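PDB 3DDM: putative mandelate racemase/muconate lactonizing enzyme from Bordetella bronchiseptica, which is of unknown function but belongs to the enolase superfamily, pairing an N-terminal enolase-like domain with a C-terminal TIM-barrel-type domain. Local coordinates for residues A[157-162]-A[186-191]; A[164-169]-A[337-342]; A[127-132]-A[137-142]; A[318-323]-A[360-365]; A[82-87]-A[93-98]. The protein carries 1 engineered substitution. All coordinates share one frame; numbering follows the deposited sequence.

Interactions 5 and 3 come first along the chain and lie in the N-terminal region, their centres about 19 Å apart. Interactions 1, 2 and 4 follow in the TIM-barrel-like region, where interaction 2 interleaves with both others, its segments 164-169 and 337-342 spanning most of the barrel. Interactions 1 and 2 share helix 159-169, with centres about 14 Å apart; interactions 2 and 4 reach the same sheet through strands 334-338 and 359-361, about 19 Å between centres. Interactions 3 and 4 touch, about 11 Å between centres, so residues 137-142 and the barrel helix 313-325 meet directly across the two family regions. Interactions 1 and 5 lie about 48 Å apart on opposite sides of the chain's centre, in different domains.

Interaction 1. Residues A[157-162]-A[186-191]; sequences ENPEDV and VRNALH
Pro159 and Asn188 form the buried part of this contact, their side chains crossing at about a right angle. The pyrrolidine ring presents CG to the whole amide: Pro159 CG lies 3.4 Å from Asn188 CG and 3.5 Å from Asn188 ND2, while Pro159 CD is 3.8 Å from Asn188 OD1. Asn188 places its CG anti to the carbonyl carbon (chi1 -70°), which carries the amide into the groove between the helices. The amide nitrogen is also satisfied: Asn188 ND2 is hydrogen-bonded to Pro156 O, just ahead of residues 157-162. Pro159 also rests on Val192, one helical turn beyond Asn188.

Toward solvent the contact is looser and more polar. His191, an exposed residue, turns its ring to Glu160, whose CB lies 3.7 Å from His191 CD2. The carboxylate approaches at the ring edge, with Glu160 OE2 3.2 Å from His191 CD2, and its plane is 68° from that of the imidazole. No hydrogen bond links the two groups. The other carboxylate oxygen, Glu160 OE1, takes a weak bond from Asn158 ND2 at 3.3 Å. Glu160 itself is bent at chi2 (-73°), which folds its chain back beside the start of its helix, and it also touches Leu195.

The two helices thus meet through Pro159 against the Asn188 amide inside and Glu160 beside the His191 ring edge outside. Along the chain, helix 159-169 connects strands 146-154 and 174-177, and helix 182-196 connects 174-177 and 202-205, the side-by-side helix packing of the outer layer of a beta/alpha barrel.

Interaction 2. Residues A[164-169]-A[337-342]; sequences ARKAAE and VDANDN
Lys166 reaches from its helix to the backbone of Ala339, its NZ donating to Ala339 O at 2.9 Å. The ammonium comes in at a C=O...N angle of 134°, tilted 20° from the carbonyl plane. Its methylenes follow, Lys166 CE lying 3.4 Å from Ala339 O and 4.3 Å from Ala339 CB. Arg165 approaches that oxygen with the edge of its guanidinium, but Arg165 NH2 stays 3.6 Å from Ala339 O and makes no bond.

Behind this first shell stands Glu169, one turn on. Glu169 OE1 receives Lys166 NZ from the syn side, somewhat out of the carboxylate plane, at 2.7 Å, and Glu169 OE2 pairs with Arg165 NE at 3.5 Å. One carboxylate thus ties both basic chains into a salt-bridge network and would help to keep the lysine end at the carbonyl. Kinks at chi2 and chi3 coil the lysine back. On the other segment an Asx turn shapes the backbone: Asn340 N donates to Asp338 OD1 at 3.1 Å, while Asp338 OD2 is engaged by Arg38.

The lysine chain also packs on Ala151 of strand 146-154 and Phe174 of strand 174-177, placing helix 159-169 against the barrel wall where strand 334-338 ends.

Interaction 3. Residues A[127-132]-A[137-142]; sequences LAARRA and WAWLGG
At the turn where helix 110-131 gives way to the short helix 136-139, Trp139 folds back onto Ala128 and Ala129. The indole is laid against the end of the longer helix, bedded on two small residues. Ala129 sits over one face: its CB forms a CH-pi contact with the five-membered ring, 4.2 Å from the centroid and 22° off the ring normal, and Ala129 CA lies 3.7 Å from Trp139 CD1. Ala128 meets the indole obliquely along its CZ2-NE1 side, its CB 3.5 Å from Trp139 CZ2 and 3.9 Å from Trp139 NE1. With CG anti to the backbone N (chi1 -172°), the tryptophan projects away from its own helix and across to residues 128-129. Gln134, in the connecting loop, also touches the indole.

The contact is wholly apolar packing, with no hydrogen bond between the two segments; with alanines on this side, the backbones come to 5.8 Å between Ala129 CA and Trp139 CA. Leu140 leaves the helical path and packs on Phe288 and Leu292 of helix 287-300, so neighbouring residues serve two different surfaces. Gly141 then takes a positive phi of 79°, and Gly142 N bonds to Trp137 O at 2.9 Å. A second bond, Gly141 N to Ala138 O, is less certain, but the geometry fits a Schellman motif with glycine at C-prime closing helix 136-139.

Interaction 4. Residues A[318-323]-A[360-365]; sequences ASAHLL and ITLGGA
Leu362 and His321 join the barrel helix 313-325 to the chain leaving strand 359-361, which pairs antiparallel with 146-154 in the TIM-barrel-like domain. The clearest interaction is CH-pi. Leu362 CD1 sits over the centre of the imidazole face, 3.5 Å from the His321 centroid and 12° off the ring normal, and Leu362 CB is 3.9 Å from His321 CE1.

Apolar packing uses the other methyl branch. Leu362 CD2 lies 3.6 Å from Ala320 CB, so the forked leucine bridges two successive helix residues, CD2 on the Ala320 methyl, CD1 on the His321 ring. A longer contact, Ala320 CB to Ile360 CD1 at 4.5 Å, extends the patch to the strand, and Ile147 of strand 146-154 also touches both residues.

Polar bonds lie round the contact rather than across it. His321 ND1 is hydrogen-bonded to the backbone N of Trp137, and NE2 makes a weak bond with Leu368 O, which restrains the ring while its face receives the leucine. Leu362 and Ile360 are backbone-bonded to Asp145 and Ile147, respectively. With its CG anti to the carbonyl carbon (chi1 -54°), Leu362 is turned inward, and CD1 also comes within 3.5 Å of the helix carbonyl oxygen, Ala320 O.

Interaction 5. Residues A[82-87]-A[93-98]; sequences TARAFA and FAHLEA
Arg84 and Phe86 converge on His95, whose CG stands anti to the backbone N, which directs the imidazole toward the loop. Arg84 comes from the opposite direction and lays the end of its chain over one face of the ring. Its CD makes a CH-pi contact, 4.1 Å from the His95 centroid, and Arg84 NH1 hangs over the same face, 3.5 Å from His95 CD2. The guanidinium does not stack flat, since its plane is turned 66° from that of the imidazole.

The arginine conformation explains this pose. CG occupies the position between the backbone N and the carbonyl carbon (chi1 51°), and the chain then bends at chi3, which curls the guanidinium back to its own loop. There NE and NH2 grip a single acceptor side-on, Ala85 O, at 3.0 Å from Arg84 NE and 3.2 Å from Arg84 NH2. This paired grip on one oxygen restrains the group's rotation. Phe86 CE2 lies over the rim of one guanidinium face, 3.5 Å above it.

Phe86 meets His95 with its ring edge, Phe86 CE2 being 3.7 Å from His95 ND1. The two ring planes are inclined at 52°.

Loop 82-87 thus lies against helix 89-98. Phe86 bonds through its backbone to Ile10 and packs on Pro12, while on the helix Leu96 packs on both helix 65-81 and helix 110-131, and Phe93 on helix 110-131.

Interaction 1. Residues A[157-162]-A[186-191]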
# COMPACT_ATOMS: atom_id res chain seq x y z
N GLU A 157 -2.30 -28.63 -11.47
CA GLU A 157 -1.79 -29.98 -11.30
C GLU A 157 -2.70 -31.05 -11.91
O GLU A 157 -2.29 -31.80 -12.79
CB GLU A 157 -1.55 -30.29 -9.82
CG GLU A 157 -0.42 -29.48 -9.17
CD GLU A 157 -0.71 -27.98 -9.09
OE1 GLU A 157 -1.84 -27.62 -8.69
OE2 GLU A 157 0.18 -27.17 -9.43
N ASN A 158 -3.95 -31.10 -11.45
CA ASN A 158 -4.90 -32.08 -11.97
C ASN A 158 -6.29 -31.48 -12.13
O ASN A 158 -7.20 -31.81 -11.38
CB ASN A 158 -4.93 -33.31 -11.06
CG ASN A 158 -3.76 -34.25 -11.31
OD1 ASN A 158 -3.25 -34.90 -10.39
ND2 ASN A 158 -3.33 -34.35 -12.58
N PRO A 159 -6.46 -30.60 -13.13
CA PRO A 159 -7.71 -29.91 -13.44
C PRO A 159 -8.92 -30.82 -13.64
O PRO A 159 -9.99 -30.59 -13.08
CB PRO A 159 -7.36 -29.13 -14.71
CG PRO A 159 -5.90 -28.94 -14.61
CD PRO A 159 -5.42 -30.26 -14.12
N GLU A 160 -8.75 -31.86 -14.46
CA GLU A 160 -9.84 -32.79 -14.74
C GLU A 160 -10.40 -33.44 -13.48
O GLU A 160 -11.60 -33.71 -13.40
CB GLU A 160 -9.37 -33.87 -15.72
CG GLU A 160 -8.16 -34.64 -15.24
CD GLU A 160 -6.88 -33.82 -15.32
OE1 GLU A 160 -5.94 -34.11 -14.54
OE2 GLU A 160 -6.81 -32.91 -16.18
N ASP A 161 -9.54 -33.68 -12.49
CA ASP A 161 -9.96 -34.28 -11.23
C ASP A 161 -10.85 -33.38 -10.39
O ASP A 161 -11.94 -33.78 -9.99
CB ASP A 161 -8.75 -34.69 -10.39
CG ASP A 161 -8.03 -35.89 -10.96
OD1 ASP A 161 -8.68 -36.69 -11.68
OD2 ASP A 161 -6.82 -36.06 -10.67
N VAL A 162 -10.40 -32.16 -10.10
CA VAL A 162 -11.22 -31.27 -9.30
C VAL A 162 -12.43 -30.77 -10.09
O VAL A 162 -13.48 -30.50 -9.51
CB VAL A 162 -10.41 -30.06 -8.73
CG1 VAL A 162 -8.93 -30.29 -8.91
CG2 VAL A 162 -10.85 -28.78 -9.39
N VAL A 186 -2.11 -25.20 -21.98
CA VAL A 186 -2.93 -25.43 -23.16
C VAL A 186 -3.42 -26.86 -23.15
O VAL A 186 -4.44 -27.18 -23.76
CB VAL A 186 -2.16 -25.16 -24.47
CG1 VAL A 186 -1.77 -23.69 -24.56
CG2 VAL A 186 -0.93 -26.06 -24.55
N ARG A 187 -2.68 -27.74 -22.48
CA ARG A 187 -3.09 -29.14 -22.41
C ARG A 187 -4.31 -29.20 -21.50
O ARG A 187 -5.33 -29.78 -21.87
CB ARG A 187 -1.97 -30.01 -21.82
CG ARG A 187 -1.52 -31.14 -22.74
CD ARG A 187 -0.80 -32.24 -21.97
NE ARG A 187 0.30 -31.73 -21.14
CZ ARG A 187 1.40 -31.17 -21.62
NH1 ARG A 187 1.58 -31.03 -22.93
NH2 ARG A 187 2.34 -30.74 -20.78
N ASN A 188 -4.18 -28.60 -20.32
CA ASN A 188 -5.27 -28.55 -19.34
C ASN A 188 -6.50 -27.92 -19.96
O ASN A 188 -7.59 -28.49 -19.92
CB ASN A 188 -4.86 -27.73 -18.11
CG ASN A 188 -3.81 -28.42 -17.27
OD1 ASN A 188 -3.61 -29.64 -17.37
ND2 ASN A 188 -3.14 -27.65 -16.41
N ALA A 189 -6.32 -26.73 -20.53
CA ALA A 189 -7.42 -26.01 -21.15
C ALA A 189 -8.22 -26.88 -22.10
O ALA A 189 -9.43 -27.00 -21.97
CB ALA A 189 -6.89 -24.78 -21.89
N LEU A 190 -7.53 -27.50 -23.05
CA LEU A 190 -8.18 -28.34 -24.04
C LEU A 190 -8.72 -29.64 -23.45
O LEU A 190 -9.80 -30.10 -23.82
CB LEU A 190 -7.20 -28.66 -25.19
CG LEU A 190 -6.60 -27.45 -25.92
CD1 LEU A 190 -5.71 -27.95 -27.04
CD2 LEU A 190 -7.69 -26.55 -26.48
N HIS A 191 -7.97 -30.23 -22.52
CA HIS A 191 -8.41 -31.47 -21.90
C HIS A 191 -9.75 -31.27 -21.16
O HIS A 191 -10.71 -32.00 -21.38
CB HIS A 191 -7.33 -31.98 -20.93
CG HIS A 191 -7.63 -33.32 -20.34
ND1 HIS A 191 -7.74 -34.46 -21.11
CD2 HIS A 191 -7.89 -33.70 -19.06
CE1 HIS A 191 -8.04 -35.49 -20.33
NE2 HIS A 191 -8.14 -35.05 -19.08

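Interaction 2. Residues A[164-169]-A[337-342]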
# COMPACT_ATOMS: atom_id res chain seq x y z
N ALA A 164 -14.14 -32.53 -12.08
CA ALA A 164 -15.11 -33.60 -11.96
C ALA A 164 -15.81 -33.45 -10.60
O ALA A 164 -17.04 -33.46 -10.50
CB ALA A 164 -14.42 -34.96 -12.06
N ARG A 165 -14.99 -33.29 -9.56
CA ARG A 165 -15.46 -33.14 -8.20
C ARG A 165 -16.42 -31.97 -8.03
O ARG A 165 -17.47 -32.11 -7.40
CB ARG A 165 -14.26 -32.98 -7.26
CG ARG A 165 -14.55 -33.31 -5.82
CD ARG A 165 -13.35 -33.04 -4.93
NE ARG A 165 -13.22 -31.62 -4.61
CZ ARG A 165 -12.15 -30.87 -4.91
NH1 ARG A 165 -11.12 -31.41 -5.54
NH2 ARG A 165 -12.13 -29.59 -4.56
N LYS A 166 -16.07 -30.81 -8.59
CA LYS A 166 -16.91 -29.62 -8.47
C LYS A 166 -18.18 -29.75 -9.30
O LYS A 166 -19.22 -29.16 -8.98
CB LYS A 166 -16.13 -28.38 -8.92
CG LYS A 166 -14.77 -28.22 -8.26
CD LYS A 166 -14.83 -28.32 -6.75
CE LYS A 166 -15.59 -27.15 -6.14
NZ LYS A 166 -15.56 -27.24 -4.66
N ALA A 167 -18.09 -30.52 -10.38
CA ALA A 167 -19.24 -30.75 -11.24
C ALA A 167 -20.24 -31.56 -10.43
O ALA A 167 -21.45 -31.28 -10.44
CB ALA A 167 -18.81 -31.50 -12.48
N ALA A 168 -19.72 -32.56 -9.71
CA ALA A 168 -20.53 -33.42 -8.87
C ALA A 168 -21.20 -32.61 -7.76
O ALA A 168 -22.34 -32.89 -7.39
CB ALA A 168 -19.66 -34.52 -8.26
N GLU A 169 -20.50 -31.61 -7.24
CA GLU A 169 -21.04 -30.78 -6.18
C GLU A 169 -22.16 -29.89 -6.69
O GLU A 169 -22.97 -29.41 -5.91
CB GLU A 169 -19.94 -29.93 -5.56
CG GLU A 169 -18.99 -30.74 -4.69
CD GLU A 169 -17.67 -30.04 -4.40
OE1 GLU A 169 -17.68 -28.85 -4.02
OE2 GLU A 169 -16.61 -30.69 -4.55
N VAL A 337 -16.94 -18.72 -7.19
CA VAL A 337 -16.79 -19.24 -5.84
C VAL A 337 -15.49 -20.04 -5.77
O VAL A 337 -15.21 -20.85 -6.66
CB VAL A 337 -17.98 -20.16 -5.46
CG1 VAL A 337 -17.89 -20.58 -4.00
CG2 VAL A 337 -19.30 -19.45 -5.74
N ASP A 338 -14.71 -19.80 -4.71
CA ASP A 338 -13.44 -20.50 -4.50
C ASP A 338 -13.64 -22.01 -4.62
O ASP A 338 -14.48 -22.59 -3.94
CB ASP A 338 -12.91 -20.18 -3.10
CG ASP A 338 -11.43 -20.48 -2.95
OD1 ASP A 338 -10.91 -21.38 -3.66
OD2 ASP A 338 -10.78 -19.81 -2.11
N ALA A 339 -12.86 -22.66 -5.48
CA ALA A 339 -13.00 -24.09 -5.68
C ALA A 339 -12.46 -24.94 -4.54
O ALA A 339 -12.94 -26.05 -4.30
CB ALA A 339 -12.32 -24.50 -6.99
N ASN A 340 -11.46 -24.42 -3.83
CA ASN A 340 -10.81 -25.12 -2.72
C ASN A 340 -11.58 -25.05 -1.41
O ASN A 340 -12.37 -24.15 -1.21
CB ASN A 340 -9.40 -24.58 -2.52
CG ASN A 340 -8.56 -24.69 -3.79
OD1 ASN A 340 -8.74 -23.91 -4.73
ND2 ASN A 340 -7.66 -25.67 -3.83
N ASP A 341 -11.33 -26.01 -0.53
CA ASP A 341 -12.01 -26.05 0.75
C ASP A 341 -11.58 -24.95 1.71
O ASP A 341 -10.39 -24.69 1.88
CB ASP A 341 -11.81 -27.41 1.42
CG ASP A 341 -12.43 -28.55 0.63
OD1 ASP A 341 -13.42 -28.29 -0.10
OD2 ASP A 341 -11.94 -29.70 0.74
N ASN A 342 -12.56 -24.30 2.33
CA ASN A 342 -12.30 -23.23 3.29
C ASN A 342 -13.55 -23.02 4.14
O ASN A 342 -14.53 -22.43 3.69
CB ASN A 342 -11.92 -21.93 2.56
CG ASN A 342 -11.62 -20.76 3.53
OD1 ASN A 342 -11.24 -19.67 3.09
ND2 ASN A 342 -11.79 -20.98 4.84

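Interaction 3. Residues A[127-132]-A[137-142]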
# COMPACT_ATOMS: atom_id res chain seq x y z
N LEU A 127 -26.39 -3.02 7.35
CA LEU A 127 -27.14 -2.42 8.44
C LEU A 127 -28.38 -1.69 7.92
O LEU A 127 -29.47 -1.85 8.47
CB LEU A 127 -26.25 -1.42 9.19
CG LEU A 127 -26.89 -0.44 10.17
CD1 LEU A 127 -27.77 -1.17 11.15
CD2 LEU A 127 -25.80 0.33 10.91
N ALA A 128 -28.20 -0.91 6.86
CA ALA A 128 -29.30 -0.16 6.27
C ALA A 128 -30.38 -1.07 5.69
O ALA A 128 -31.57 -0.78 5.82
CB ALA A 128 -28.77 0.78 5.18
N ALA A 129 -29.95 -2.15 5.05
CA ALA A 129 -30.88 -3.09 4.45
C ALA A 129 -31.66 -3.81 5.52
O ALA A 129 -32.86 -4.04 5.38
CB ALA A 129 -30.13 -4.09 3.59
N ARG A 130 -30.98 -4.18 6.60
CA ARG A 130 -31.64 -4.86 7.71
C ARG A 130 -32.70 -3.95 8.33
O ARG A 130 -33.85 -4.36 8.51
CB ARG A 130 -30.63 -5.28 8.77
CG ARG A 130 -30.06 -6.67 8.57
CD ARG A 130 -28.58 -6.71 8.91
NE ARG A 130 -28.12 -8.02 9.36
CZ ARG A 130 -28.42 -9.17 8.77
NH1 ARG A 130 -29.18 -9.20 7.69
NH2 ARG A 130 -27.94 -10.31 9.27
N ARG A 131 -32.31 -2.72 8.66
CA ARG A 131 -33.24 -1.77 9.26
C ARG A 131 -34.47 -1.58 8.40
O ARG A 131 -35.58 -1.40 8.92
CB ARG A 131 -32.57 -0.41 9.50
CG ARG A 131 -31.61 -0.41 10.69
CD ARG A 131 -31.29 1.02 11.14
NE ARG A 131 -32.52 1.79 11.33
CZ ARG A 131 -32.83 2.45 12.45
NH1 ARG A 131 -32.01 2.44 13.49
NH2 ARG A 131 -33.97 3.13 12.52
N ALA A 132 -34.30 -1.63 7.08
CA ALA A 132 -35.42 -1.48 6.17
C ALA A 132 -36.12 -2.83 6.00
O ALA A 132 -37.07 -2.95 5.22
CB ALA A 132 -34.94 -0.97 4.82
N TRP A 137 -29.95 -7.54 -1.88
CA TRP A 137 -30.26 -7.46 -3.30
C TRP A 137 -31.46 -6.55 -3.62
O TRP A 137 -31.46 -5.81 -4.60
CB TRP A 137 -30.46 -8.86 -3.90
CG TRP A 137 -31.74 -9.56 -3.50
CD1 TRP A 137 -31.89 -10.52 -2.53
CD2 TRP A 137 -33.02 -9.41 -4.11
NE1 TRP A 137 -33.19 -10.97 -2.51
CE2 TRP A 137 -33.91 -10.31 -3.48
CE3 TRP A 137 -33.52 -8.60 -5.15
CZ2 TRP A 137 -35.25 -10.43 -3.84
CZ3 TRP A 137 -34.86 -8.71 -5.51
CH2 TRP A 137 -35.71 -9.62 -4.86
N ALA A 138 -32.50 -6.61 -2.78
CA ALA A 138 -33.69 -5.79 -3.00
C ALA A 138 -33.38 -4.32 -2.71
O ALA A 138 -33.80 -3.43 -3.45
CB ALA A 138 -34.82 -6.26 -2.10
N TRP A 139 -32.64 -4.09 -1.63
CA TRP A 139 -32.22 -2.76 -1.22
C TRP A 139 -31.44 -2.07 -2.36
O TRP A 139 -31.66 -0.90 -2.67
CB TRP A 139 -31.33 -2.89 0.00
CG TRP A 139 -30.96 -1.62 0.65
CD1 TRP A 139 -31.71 -0.91 1.54
CD2 TRP A 139 -29.70 -0.95 0.57
NE1 TRP A 139 -30.99 0.15 2.04
CE2 TRP A 139 -29.75 0.15 1.46
CE3 TRP A 139 -28.52 -1.18 -0.15
CZ2 TRP A 139 -28.67 1.02 1.64
CZ3 TRP A 139 -27.44 -0.31 0.03
CH2 TRP A 139 -27.52 0.78 0.92
N LEU A 140 -30.51 -2.80 -2.97
CA LEU A 140 -29.72 -2.28 -4.08
C LEU A 140 -30.59 -2.07 -5.33
O LEU A 140 -30.07 -1.78 -6.41
CB LEU A 140 -28.59 -3.26 -4.41
CG LEU A 140 -27.55 -3.48 -3.31
CD1 LEU A 140 -26.68 -4.70 -3.64
CD2 LEU A 140 -26.70 -2.23 -3.17
N GLY A 141 -31.90 -2.22 -5.18
CA GLY A 141 -32.78 -2.04 -6.32
C GLY A 141 -32.87 -3.21 -7.28
O GLY A 141 -33.14 -3.01 -8.47
N GLY A 142 -32.64 -4.42 -6.80
CA GLY A 142 -32.72 -5.59 -7.67
C GLY A 142 -34.14 -6.13 -7.75
O GLY A 142 -34.99 -5.76 -6.94

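Interaction 4. Residues A[318-323]-A[360-365]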
# COMPACT_ATOMS: atom_id res chain seq x y z
N ALA A 318 -22.01 -11.01 0.08
CA ALA A 318 -22.12 -9.61 -0.35
C ALA A 318 -22.05 -9.51 -1.86
O ALA A 318 -22.75 -8.70 -2.47
CB ALA A 318 -21.02 -8.78 0.29
N SER A 319 -21.19 -10.33 -2.47
CA SER A 319 -21.03 -10.33 -3.92
C SER A 319 -22.24 -10.93 -4.63
O SER A 319 -22.64 -10.46 -5.69
CB SER A 319 -19.77 -11.10 -4.32
OG SER A 319 -18.64 -10.52 -3.71
N ALA A 320 -22.81 -11.97 -4.04
CA ALA A 320 -23.98 -12.62 -4.63
C ALA A 320 -25.13 -11.60 -4.68
O ALA A 320 -25.87 -11.53 -5.67
CB ALA A 320 -24.38 -13.83 -3.81
N HIS A 321 -25.27 -10.81 -3.63
CA HIS A 321 -26.32 -9.82 -3.62
C HIS A 321 -26.14 -8.76 -4.68
O HIS A 321 -27.11 -8.38 -5.36
CB HIS A 321 -26.42 -9.20 -2.24
CG HIS A 321 -27.13 -10.07 -1.26
ND1 HIS A 321 -28.51 -10.08 -1.15
CD2 HIS A 321 -26.68 -11.02 -0.41
CE1 HIS A 321 -28.87 -11.01 -0.28
NE2 HIS A 321 -27.77 -11.59 0.18
N LEU A 322 -24.91 -8.28 -4.85
CA LEU A 322 -24.67 -7.26 -5.85
C LEU A 322 -24.98 -7.82 -7.24
O LEU A 322 -25.67 -7.17 -8.01
CB LEU A 322 -23.22 -6.76 -5.79
CG LEU A 322 -22.93 -5.63 -6.79
CD1 LEU A 322 -24.07 -4.62 -6.77
CD2 LEU A 322 -21.63 -4.96 -6.44
N LEU A 323 -24.50 -9.02 -7.54
CA LEU A 323 -24.77 -9.63 -8.84
C LEU A 323 -26.26 -9.80 -9.10
O LEU A 323 -26.72 -9.71 -10.23
CB LEU A 323 -24.08 -10.99 -8.97
CG LEU A 323 -24.38 -11.72 -10.29
CD1 LEU A 323 -23.98 -10.85 -11.48
CD2 LEU A 323 -23.65 -13.05 -10.31
N ILE A 360 -27.80 -20.44 -7.61
CA ILE A 360 -28.19 -20.28 -6.23
C ILE A 360 -29.21 -19.15 -6.14
O ILE A 360 -29.33 -18.34 -7.07
CB ILE A 360 -26.98 -19.94 -5.32
CG1 ILE A 360 -26.41 -18.57 -5.69
CG2 ILE A 360 -25.90 -21.02 -5.48
CD1 ILE A 360 -25.27 -18.11 -4.80
N THR A 361 -29.97 -19.13 -5.05
CA THR A 361 -30.95 -18.08 -4.83
C THR A 361 -30.72 -17.53 -3.43
O THR A 361 -30.51 -18.28 -2.47
CB THR A 361 -32.38 -18.60 -4.95
OG1 THR A 361 -32.55 -19.75 -4.14
CG2 THR A 361 -32.69 -18.96 -6.39
N LEU A 362 -30.73 -16.21 -3.32
CA LEU A 362 -30.48 -15.52 -2.07
C LEU A 362 -31.62 -15.51 -1.06
O LEU A 362 -31.40 -15.30 0.14
CB LEU A 362 -30.03 -14.09 -2.38
CG LEU A 362 -28.83 -14.03 -3.33
CD1 LEU A 362 -28.39 -12.60 -3.51
CD2 LEU A 362 -27.68 -14.89 -2.77
N GLY A 363 -32.85 -15.72 -1.53
CA GLY A 363 -33.98 -15.70 -0.61
C GLY A 363 -34.32 -14.29 -0.17
O GLY A 363 -33.75 -13.32 -0.67
N GLY A 364 -35.23 -14.17 0.79
CA GLY A 364 -35.64 -12.85 1.25
C GLY A 364 -35.07 -12.42 2.58
O GLY A 364 -35.42 -11.35 3.09
N ALA A 365 -34.20 -13.24 3.16
CA ALA A 365 -33.58 -12.92 4.44
C ALA A 365 -32.96 -11.52 4.35
O ALA A 365 -32.32 -11.18 3.35
CB ALA A 365 -32.51 -13.95 4.78

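Interaction 5. Residues A[82-87]-A[93-98]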
# COMPACT_ATOMS: atom_id res chain seq x y z
N THR A 82 -17.32 7.06 13.76
CA THR A 82 -18.12 7.33 14.95
C THR A 82 -18.07 8.75 15.51
O THR A 82 -18.27 8.95 16.71
CB THR A 82 -17.75 6.35 16.09
OG1 THR A 82 -16.41 6.62 16.55
CG2 THR A 82 -17.83 4.92 15.61
N ALA A 83 -17.84 9.75 14.67
CA ALA A 83 -17.77 11.13 15.16
C ALA A 83 -18.85 12.02 14.55
O ALA A 83 -19.00 13.19 14.92
CB ALA A 83 -16.40 11.71 14.87
N ARG A 84 -19.62 11.47 13.62
CA ARG A 84 -20.69 12.22 12.98
C ARG A 84 -21.74 11.27 12.43
O ARG A 84 -21.61 10.04 12.57
CB ARG A 84 -20.13 13.07 11.84
CG ARG A 84 -19.28 12.29 10.87
CD ARG A 84 -19.03 13.09 9.62
NE ARG A 84 -20.27 13.29 8.88
CZ ARG A 84 -20.33 13.78 7.65
NH1 ARG A 84 -19.22 14.13 7.02
NH2 ARG A 84 -21.50 13.91 7.04
N ALA A 85 -22.77 11.83 11.82
CA ALA A 85 -23.83 11.04 11.23
C ALA A 85 -23.69 11.13 9.71
O ALA A 85 -22.93 11.96 9.21
CB ALA A 85 -25.18 11.57 11.66
N PHE A 86 -24.40 10.26 8.99
CA PHE A 86 -24.32 10.24 7.54
C PHE A 86 -25.68 10.01 6.91
O PHE A 86 -26.44 9.16 7.34
CB PHE A 86 -23.35 9.15 7.07
CG PHE A 86 -21.98 9.26 7.69
CD1 PHE A 86 -21.72 8.72 8.94
CD2 PHE A 86 -20.96 9.96 7.04
CE1 PHE A 86 -20.48 8.87 9.55
CE2 PHE A 86 -19.72 10.11 7.63
CZ PHE A 86 -19.47 9.57 8.89
N ALA A 87 -25.98 10.79 5.88
CA ALA A 87 -27.25 10.65 5.20
C ALA A 87 -27.48 9.19 4.81
O ALA A 87 -28.59 8.68 4.93
CB ALA A 87 -27.29 11.55 3.96
N PHE A 93 -18.98 6.57 2.85
CA PHE A 93 -17.92 6.05 2.01
C PHE A 93 -17.07 7.21 1.49
O PHE A 93 -15.85 7.21 1.61
CB PHE A 93 -18.51 5.28 0.84
CG PHE A 93 -17.49 4.82 -0.14
CD1 PHE A 93 -16.47 3.94 0.25
CD2 PHE A 93 -17.52 5.27 -1.47
CE1 PHE A 93 -15.50 3.52 -0.67
CE2 PHE A 93 -16.56 4.85 -2.39
CZ PHE A 93 -15.54 3.98 -1.99
N ALA A 94 -17.74 8.22 0.92
CA ALA A 94 -17.04 9.38 0.39
C ALA A 94 -16.29 10.13 1.48
O ALA A 94 -15.27 10.78 1.22
CB ALA A 94 -18.03 10.31 -0.31
N HIS A 95 -16.78 10.06 2.71
CA HIS A 95 -16.11 10.77 3.79
C HIS A 95 -14.82 10.05 4.14
O HIS A 95 -13.78 10.68 4.31
CB HIS A 95 -17.02 10.86 5.02
CG HIS A 95 -16.41 11.61 6.16
ND1 HIS A 95 -16.10 11.00 7.37
CD2 HIS A 95 -16.05 12.91 6.29
CE1 HIS A 95 -15.58 11.90 8.19
NE2 HIS A 95 -15.53 13.06 7.56
N LEU A 96 -14.88 8.72 4.23
CA LEU A 96 -13.72 7.92 4.58
C LEU A 96 -12.61 7.99 3.56
O LEU A 96 -11.43 8.00 3.94
CB LEU A 96 -14.12 6.46 4.82
CG LEU A 96 -14.95 6.23 6.08
CD1 LEU A 96 -15.08 4.74 6.33
CD2 LEU A 96 -14.30 6.91 7.28
N GLU A 97 -12.96 8.02 2.28
CA GLU A 97 -11.94 8.13 1.24
C GLU A 97 -11.24 9.47 1.37
O GLU A 97 -10.01 9.54 1.47
CB GLU A 97 -12.54 7.99 -0.16
CG GLU A 97 -12.96 6.58 -0.54
CD GLU A 97 -13.07 6.37 -2.05
OE1 GLU A 97 -13.87 7.09 -2.70
OE2 GLU A 97 -12.37 5.49 -2.59
N ALA A 98 -12.02 10.55 1.38
CA ALA A 98 -11.49 11.90 1.47
C ALA A 98 -10.63 12.14 2.71
O ALA A 98 -9.59 12.79 2.64
CB ALA A 98 -12.63 12.91 1.44